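Local coordinates for protein fatty acid synthase 1, isoform A (Drosophila melanogaster, PDB 6FN6) that probably catalyses, as part of a multifunctional synthase, the dehydration and NADPH-dependent reduction steps that build long-chain saturated fatty acids on an acyl carrier protein, at residues L733-R745 with L755-F768. Residues are numbered along the deposited sequence; the frame is centred on the assembly and turned at random.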
ATOM      1  N   LEU A 733      27.127  -0.896 -11.280  1.00 62.46           N
ATOM      2  CA  LEU A 733      26.284  -0.165 -10.340  1.00 59.89           C
ATOM      3  C   LEU A 733      26.969   0.013  -8.991  1.00 60.32           C
ATOM      4  O   LEU A 733      27.846  -0.765  -8.616  1.00 60.83           O
ATOM      5  CB  LEU A 733      24.946  -0.877 -10.138  1.00 57.53           C
ATOM      6  CG  LEU A 733      23.884  -0.691 -11.225  1.00 56.92           C
ATOM      7  CD1 LEU A 733      24.294  -1.360 -12.528  1.00 58.04           C
ATOM      8  CD2 LEU A 733      22.542  -1.218 -10.743  1.00 54.66           C
ATOM      9  N   THR A 734      26.574   1.061  -8.276  1.00 60.47           N
ATOM     10  CA  THR A 734      26.948   1.218  -6.878  1.00 59.88           C
ATOM     11  C   THR A 734      26.020   0.341  -6.043  1.00 58.50           C
ATOM     12  O   THR A 734      24.796   0.415  -6.171  1.00 57.27           O
ATOM     13  CB  THR A 734      26.868   2.688  -6.428  1.00 60.31           C
ATOM     14  OG1 THR A 734      27.879   3.452  -7.099  1.00 62.23           O
ATOM     15  CG2 THR A 734      27.058   2.814  -4.917  1.00 59.87           C
ATOM     16  N   VAL A 735      26.608  -0.498  -5.198  1.00 57.71           N
ATOM     17  CA  VAL A 735      25.841  -1.487  -4.459  1.00 55.97           C
ATOM     18  C   VAL A 735      25.785  -1.187  -2.965  1.00 55.68           C
ATOM     19  O   VAL A 735      26.803  -0.929  -2.324  1.00 57.11           O
ATOM     20  CB  VAL A 735      26.411  -2.900  -4.710  1.00 56.25           C
ATOM     21  CG1 VAL A 735      25.743  -3.924  -3.812  1.00 54.67           C
ATOM     22  CG2 VAL A 735      26.234  -3.291  -6.164  1.00 56.31           C
ATOM     23  N   PHE A 736      24.567  -1.219  -2.431  1.00 53.94           N
ATOM     24  CA  PHE A 736      24.338  -1.237  -0.993  1.00 53.46           C
ATOM     25  C   PHE A 736      23.789  -2.617  -0.622  1.00 52.16           C
ATOM     26  O   PHE A 736      23.048  -3.218  -1.399  1.00 51.03           O
ATOM     27  CB  PHE A 736      23.363  -0.134  -0.577  1.00 52.68           C
ATOM     28  CG  PHE A 736      23.902   1.256  -0.773  1.00 54.00           C
ATOM     29  CD1 PHE A 736      24.607   1.888   0.238  1.00 56.80           C
ATOM     30  CD2 PHE A 736      23.705   1.930  -1.969  1.00 55.14           C
ATOM     31  CE1 PHE A 736      25.108   3.169   0.060  1.00 58.86           C
ATOM     32  CE2 PHE A 736      24.204   3.210  -2.151  1.00 57.79           C
ATOM     33  CZ  PHE A 736      24.906   3.828  -1.136  1.00 58.52           C
ATOM     34  N   THR A 737      24.168  -3.133   0.543  1.00 66.84           N
ATOM     35  CA  THR A 737      23.658  -4.428   0.983  1.00 71.35           C
ATOM     36  C   THR A 737      23.432  -4.495   2.484  1.00 69.14           C
ATOM     37  O   THR A 737      23.775  -3.572   3.223  1.00 70.31           O
ATOM     38  CB  THR A 737      24.611  -5.584   0.600  1.00 76.67           C
ATOM     39  OG1 THR A 737      25.886  -5.391   1.227  1.00 80.75           O
ATOM     40  CG2 THR A 737      24.788  -5.655  -0.898  1.00 79.15           C
ATOM     41  N   THR A 738      22.843  -5.605   2.916  1.00 61.26           N
ATOM     42  CA  THR A 738      22.635  -5.877   4.329  1.00 59.48           C
ATOM     43  C   THR A 738      23.019  -7.325   4.633  1.00 62.54           C
ATOM     44  O   THR A 738      23.010  -8.178   3.743  1.00 61.61           O
ATOM     45  CB  THR A 738      21.177  -5.617   4.740  1.00 56.67           C
ATOM     46  OG1 THR A 738      20.290  -6.284   3.835  1.00 55.32           O
ATOM     47  CG2 THR A 738      20.884  -4.122   4.723  1.00 55.01           C
ATOM     48  N   VAL A 739      23.358  -7.596   5.890  1.00 55.44           N
ATOM     49  CA  VAL A 739      23.798  -8.926   6.302  1.00 60.53           C
ATOM     50  C   VAL A 739      23.210  -9.292   7.659  1.00 61.63           C
ATOM     51  O   VAL A 739      22.874  -8.419   8.459  1.00 60.91           O
ATOM     52  CB  VAL A 739      25.332  -9.019   6.347  1.00 68.41           C
ATOM     53  CG1 VAL A 739      25.913  -8.921   4.947  1.00 72.06           C
ATOM     54  CG2 VAL A 739      25.910  -7.937   7.257  1.00 70.84           C
ATOM     55  N   GLY A 740      23.079 -10.593   7.902  1.00 70.02           N
ATOM     56  CA  GLY A 740      22.492 -11.089   9.134  1.00 71.49           C
ATOM     57  C   GLY A 740      23.429 -11.162  10.326  1.00 72.78           C
ATOM     58  O   GLY A 740      22.969 -11.257  11.463  1.00 73.94           O
ATOM     59  N   SER A 741      24.736 -11.096  10.089  1.00 68.14           N
ATOM     60  CA  SER A 741      25.692 -11.240  11.183  1.00 72.28           C
ATOM     61  C   SER A 741      27.102 -10.763  10.840  1.00 77.05           C
ATOM     62  O   SER A 741      27.388 -10.370   9.707  1.00 74.60           O
ATOM     63  CB  SER A 741      25.761 -12.703  11.623  1.00 74.85           C
ATOM     64  OG  SER A 741      26.275 -13.520  10.586  1.00 75.60           O
ATOM     65  N   LYS A 742      27.970 -10.791  11.848  1.00 91.87           N
ATOM     66  CA  LYS A 742      29.359 -10.373  11.700  1.00 92.91           C
ATOM     67  C   LYS A 742      30.078 -11.228  10.660  1.00 87.43           C
ATOM     68  O   LYS A 742      30.771 -10.705   9.788  1.00 79.62           O
ATOM     69  CB  LYS A 742      30.088 -10.469  13.045  1.00103.50           C
ATOM     70  CG  LYS A 742      29.533  -9.561  14.135  1.00110.17           C
ATOM     71  CD  LYS A 742      30.153  -9.871  15.498  1.00119.07           C
ATOM     72  CE  LYS A 742      31.648  -9.578  15.538  1.00127.93           C
ATOM     73  NZ  LYS A 742      32.226  -9.798  16.897  1.00133.34           N
ATOM     74  N   GLU A 743      29.910 -12.545  10.759  1.00 96.26           N
ATOM     75  CA  GLU A 743      30.596 -13.472   9.862  1.00 96.23           C
ATOM     76  C   GLU A 743      30.138 -13.270   8.421  1.00 87.20           C
ATOM     77  O   GLU A 743      30.936 -13.351   7.488  1.00 88.76           O
ATOM     78  CB  GLU A 743      30.366 -14.922  10.302  1.00102.36           C
ATOM     79  CG  GLU A 743      28.909 -15.367  10.311  1.00108.80           C
ATOM     80  CD  GLU A 743      28.756 -16.852  10.596  1.00112.91           C
ATOM     81  OE1 GLU A 743      29.741 -17.477  11.048  1.00115.77           O
ATOM     82  OE2 GLU A 743      27.655 -17.395  10.367  1.00112.60           O
ATOM     83  N   LYS A 744      28.848 -13.000   8.248  1.00 70.66           N
ATOM     84  CA  LYS A 744      28.283 -12.757   6.926  1.00 66.23           C
ATOM     85  C   LYS A 744      28.835 -11.456   6.344  1.00 67.52           C
ATOM     86  O   LYS A 744      29.071 -11.358   5.139  1.00 65.94           O
ATOM     87  CB  LYS A 744      26.756 -12.724   7.009  1.00 62.81           C
ATOM     88  CG  LYS A 744      26.151 -14.102   7.230  1.00 62.37           C
ATOM     89  CD  LYS A 744      24.733 -14.037   7.770  1.00 60.87           C
ATOM     90  CE  LYS A 744      24.150 -15.433   7.959  1.00 57.08           C
ATOM     91  NZ  LYS A 744      22.996 -15.443   8.901  1.00 53.27           N
ATOM     92  N   ARG A 745      29.030 -10.464   7.208  1.00 67.57           N
ATOM     93  CA  ARG A 745      29.657  -9.205   6.812  1.00 68.62           C
ATOM     94  C   ARG A 745      31.072  -9.453   6.299  1.00 69.69           C
ATOM     95  O   ARG A 745      31.443  -8.993   5.220  1.00 65.47           O
ATOM     96  CB  ARG A 745      29.689  -8.229   7.991  1.00 71.11           C
ATOM     97  CG  ARG A 745      30.354  -6.895   7.689  1.00 72.79           C
ATOM     98  CD  ARG A 745      30.517  -6.063   8.951  1.00 75.87           C
ATOM     99  NE  ARG A 745      30.921  -4.688   8.649  1.00 79.95           N
ATOM    100  CZ  ARG A 745      31.965  -4.062   9.197  1.00 83.36           C
ATOM    101  NH1 ARG A 745      32.248  -2.817   8.839  1.00 84.34           N
ATOM    102  NH2 ARG A 745      32.732  -4.665  10.103  1.00 83.63           N
ATOM    103  N   LEU A 755      33.491  -3.493  -2.793  1.00 82.15           N
ATOM    104  CA  LEU A 755      32.352  -3.352  -1.893  1.00 74.67           C
ATOM    105  C   LEU A 755      32.729  -2.507  -0.678  1.00 70.65           C
ATOM    106  O   LEU A 755      33.615  -2.879   0.089  1.00 69.77           O
ATOM    107  CB  LEU A 755      31.837  -4.723  -1.461  1.00 72.70           C
ATOM    108  CG  LEU A 755      30.350  -4.819  -1.108  1.00 70.26           C
ATOM    109  CD1 LEU A 755      29.458  -4.350  -2.258  1.00 68.64           C
ATOM    110  CD2 LEU A 755      29.992  -6.244  -0.708  1.00 70.54           C
ATOM    111  N   GLN A 756      32.066  -1.369  -0.508  1.00 89.39           N
ATOM    112  CA  GLN A 756      32.411  -0.445   0.567  1.00 89.12           C
ATOM    113  C   GLN A 756      31.771  -0.849   1.896  1.00 85.16           C
ATOM    114  O   GLN A 756      30.576  -1.138   1.946  1.00 81.54           O
ATOM    115  CB  GLN A 756      31.982   0.977   0.198  1.00 94.74           C
ATOM    116  CG  GLN A 756      32.559   1.486  -1.115  1.00 98.76           C
ATOM    117  CD  GLN A 756      34.057   1.702  -1.045  1.00102.65           C
ATOM    118  OE1 GLN A 756      34.590   2.101  -0.010  1.00103.99           O
ATOM    119  NE2 GLN A 756      34.746   1.435  -2.149  1.00104.02           N
ATOM    120  N   GLU A 757      32.561  -0.869   2.967  1.00 77.54           N
ATOM    121  CA  GLU A 757      32.036  -1.160   4.301  1.00 80.81           C
ATOM    122  C   GLU A 757      30.914  -0.183   4.645  1.00 80.32           C
ATOM    123  O   GLU A 757      29.947  -0.539   5.320  1.00 77.75           O
ATOM    124  CB  GLU A 757      33.136  -1.073   5.362  1.00 86.03           C
ATOM    125  CG  GLU A 757      34.243  -2.096   5.208  1.00 91.66           C
ATOM    126  CD  GLU A 757      35.369  -1.883   6.200  1.00 97.60           C
ATOM    127  OE1 GLU A 757      35.245  -0.981   7.057  1.00100.14           O
ATOM    128  OE2 GLU A 757      36.389  -2.600   6.108  1.00 99.75           O
ATOM    129  N   ARG A 758      31.060   1.051   4.170  1.00106.63           N
ATOM    130  CA  ARG A 758      30.048   2.090   4.340  1.00110.65           C
ATOM    131  C   ARG A 758      28.695   1.653   3.791  1.00105.84           C
ATOM    132  O   ARG A 758      27.652   2.154   4.212  1.00107.16           O
ATOM    133  CB  ARG A 758      30.494   3.376   3.639  1.00113.18           C
ATOM    134  CG  ARG A 758      31.713   4.043   4.254  1.00119.36           C
ATOM    135  CD  ARG A 758      32.170   5.232   3.419  1.00122.58           C
ATOM    136  NE  ARG A 758      31.150   6.272   3.301  1.00125.97           N
ATOM    137  CZ  ARG A 758      30.959   7.249   4.184  1.00131.69           C
ATOM    138  NH1 ARG A 758      31.715   7.333   5.271  1.00133.89           N
ATOM    139  NH2 ARG A 758      30.006   8.146   3.977  1.00134.09           N
ATOM    140  N   ASN A 759      28.721   0.724   2.841  1.00 71.41           N
ATOM    141  CA  ASN A 759      27.522   0.320   2.120  1.00 65.48           C
ATOM    142  C   ASN A 759      26.909  -0.988   2.625  1.00 60.58           C
ATOM    143  O   ASN A 759      25.998  -1.519   1.994  1.00 60.84           O
ATOM    144  CB  ASN A 759      27.844   0.199   0.629  1.00 68.24           C
ATOM    145  CG  ASN A 759      28.051   1.551  -0.033  1.00 72.03           C
ATOM    146  OD1 ASN A 759      28.103   2.580   0.638  1.00 73.64           O
ATOM    147  ND2 ASN A 759      28.185   1.551  -1.354  1.00 74.10           N
ATOM    148  N   ILE A 760      27.399  -1.507   3.749  1.00 70.27           N
ATOM    149  CA  ILE A 760      26.843  -2.735   4.320  1.00 63.12           C
ATOM    150  C   ILE A 760      26.054  -2.431   5.587  1.00 61.18           C
ATOM    151  O   ILE A 760      26.627  -2.093   6.622  1.00 62.38           O
ATOM    152  CB  ILE A 760      27.947  -3.769   4.615  1.00 59.10           C
ATOM    153  CG1 ILE A 760      28.746  -4.071   3.343  1.00 58.88           C
ATOM    154  CG2 ILE A 760      27.337  -5.047   5.197  1.00 58.12           C
ATOM    155  CD1 ILE A 760      29.880  -5.066   3.535  1.00 60.38           C
ATOM    156  N   GLY A 761      24.739  -2.594   5.508  1.00 61.36           N
ATOM    157  CA  GLY A 761      23.873  -2.359   6.647  1.00 61.04           C
ATOM    158  C   GLY A 761      23.504  -3.649   7.353  1.00 61.23           C
ATOM    159  O   GLY A 761      24.045  -4.712   7.049  1.00 59.91           O
ATOM    160  N   ASN A 762      22.569  -3.557   8.290  1.00 59.81           N
ATOM    161  CA  ASN A 762      22.150  -4.719   9.060  1.00 60.56           C
ATOM    162  C   ASN A 762      20.739  -5.125   8.653  1.00 57.22           C
ATOM    163  O   ASN A 762      19.836  -4.292   8.592  1.00 56.01           O
ATOM    164  CB  ASN A 762      22.221  -4.417  10.559  1.00 64.85           C
ATOM    165  CG  ASN A 762      21.773  -5.585  11.413  1.00 66.05           C
ATOM    166  OD1 ASN A 762      21.648  -6.712  10.931  1.00 65.89           O
ATOM    167  ND2 ASN A 762      21.545  -5.324  12.695  1.00 66.77           N
ATOM    168  N   SER A 763      20.563  -6.410   8.356  1.00 55.66           N
ATOM    169  CA  SER A 763      19.282  -6.922   7.878  1.00 52.85           C
ATOM    170  C   SER A 763      18.349  -7.306   9.025  1.00 55.65           C
ATOM    171  O   SER A 763      17.156  -7.519   8.814  1.00 55.39           O
ATOM    172  CB  SER A 763      19.501  -8.126   6.957  1.00 52.08           C
ATOM    173  OG  SER A 763      20.142  -9.189   7.639  1.00 53.60           O
ATOM    174  N   ARG A 764      18.889  -7.408  10.236  1.00 52.69           N
ATOM    175  CA  ARG A 764      18.082  -7.792  11.389  1.00 55.71           C
ATOM    176  C   ARG A 764      17.102  -6.689  11.783  1.00 51.79           C
ATOM    177  O   ARG A 764      16.073  -6.963  12.399  1.00 51.04           O
ATOM    178  CB  ARG A 764      18.967  -8.138  12.591  1.00 62.44           C
ATOM    179  CG  ARG A 764      19.606  -9.515  12.542  1.00 65.83           C
ATOM    180  CD  ARG A 764      20.721  -9.633  13.574  1.00 71.19           C
ATOM    181  NE  ARG A 764      21.904  -8.854  13.218  1.00 77.27           N
ATOM    182  CZ  ARG A 764      23.009  -8.788  13.957  1.00 82.97           C
ATOM    183  NH1 ARG A 764      23.090  -9.448  15.104  1.00 83.16           N
ATOM    184  NH2 ARG A 764      24.035  -8.055  13.550  1.00 87.62           N
ATOM    185  N   ASP A 765      17.425  -5.446  11.430  1.00 56.80           N
ATOM    186  CA  ASP A 765      16.600  -4.305  11.815  1.00 54.61           C
ATOM    187  C   ASP A 765      16.365  -3.366  10.633  1.00 53.51           C
ATOM    188  O   ASP A 765      16.606  -3.732   9.482  1.00 53.54           O
ATOM    189  CB  ASP A 765      17.248  -3.547  12.981  1.00 55.99           C
ATOM    190  CG  ASP A 765      18.613  -2.963  12.628  1.00 55.95           C
ATOM    191  OD1 ASP A 765      18.920  -2.801  11.428  1.00 55.14           O
ATOM    192  OD2 ASP A 765      19.381  -2.652  13.563  1.00 58.93           O
ATOM    193  N   THR A 766      15.858  -2.170  10.928  1.00 47.28           N
ATOM    194  CA  THR A 766      15.573  -1.161   9.911  1.00 46.84           C
ATOM    195  C   THR A 766      16.685  -0.118   9.782  1.00 48.16           C
ATOM    196  O   THR A 766      16.538   0.860   9.046  1.00 48.06           O
ATOM    197  CB  THR A 766      14.253  -0.428  10.214  1.00 46.26           C
ATOM    198  OG1 THR A 766      14.282   0.089  11.552  1.00 47.34           O
ATOM    199  CG2 THR A 766      13.076  -1.362  10.057  1.00 44.91           C
ATOM    200  N   SER A 767      17.785  -0.316  10.505  1.00 56.36           N
ATOM    201  CA  SER A 767      18.866   0.668  10.549  1.00 57.33           C
ATOM    202  C   SER A 767      19.390   1.017   9.159  1.00 56.53           C
ATOM    203  O   SER A 767      19.866   2.131   8.936  1.00 59.39           O
ATOM    204  CB  SER A 767      20.019   0.158  11.416  1.00 56.89           C
ATOM    205  OG  SER A 767      20.743  -0.864  10.755  1.00 55.97           O
ATOM    206  N   PHE A 768      19.288   0.078   8.225  1.00 52.27           N
ATOM    207  CA  PHE A 768      19.844   0.276   6.890  1.00 52.99           C
ATOM    208  C   PHE A 768      19.198   1.459   6.172  1.00 55.76           C
ATOM    209  O   PHE A 768      19.787   2.032   5.255  1.00 56.90           O
ATOM    210  CB  PHE A 768      19.692  -0.995   6.049  1.00 51.61           C
ATOM    211  CG  PHE A 768      18.267  -1.376   5.766  1.00 51.31           C
ATOM    212  CD1 PHE A 768      17.572  -0.794   4.719  1.00 49.89           C
ATOM    213  CD2 PHE A 768      17.627  -2.328   6.542  1.00 50.03           C
ATOM    214  CE1 PHE A 768      16.262  -1.147   4.458  1.00 47.80           C
ATOM    215  CE2 PHE A 768      16.319  -2.687   6.285  1.00 48.40           C
ATOM    216  CZ  PHE A 768      15.635  -2.099   5.243  1.00 47.34           C
TER
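Asn759 joins strand 734-739 through both its backbone and its side chain. Its carbonyl O accepts from Thr737 N at 2.8 Å in a nearly straight bond (172°), and its ND2 donates to Val735 O at 3.0 Å, meeting that oxygen from above the carbonyl plane. With CG anti to its own carbonyl carbon (chi1 -72°), ND2 sits over one face of the Phe736 ring toward its rim, the amide plane tilted 32° from the ring. Replacing Asn759 by alanine removes the amide, which would probably leave Val735 O without this donor and open a gap beside the Phe736 ring. Gly761 serves the next two polar atoms: its N gives to Thr737 O at 2.7 Å, while its O takes Val739 N in a longer bond of 3.2 Å. Past the strand end, Ser763 N closes on Val739 O at 3.1 Å. Asn762 OD1, which comes close to Val739 O without bonding to it, accepts Arg764 N and NE from opposite faces of its plane, the first closing an Asx turn; the guanidinium thereby lies with one face against Gly740 O. Beside Gly761, Thr738 CG2 packs on Phe768 CB at 3.6 Å, whereas Thr738 OG1 bonds to His714. On the opposite sheet face Val739 CG2 meets Ile760 CG2 at 3.8 Å, beneath helix 742-751, and a long salt bridge links Arg745 to Glu757. This is a right-handed beta-alpha-beta crossover at the edge of the six-stranded parallel sheet of the enoylreductase's Rossmann-type nucleotide-binding domain. Main-chain N-H and C=O groups thus fix the register of the short edge strand, and the Asn759 amide adds one more donor just before it begins.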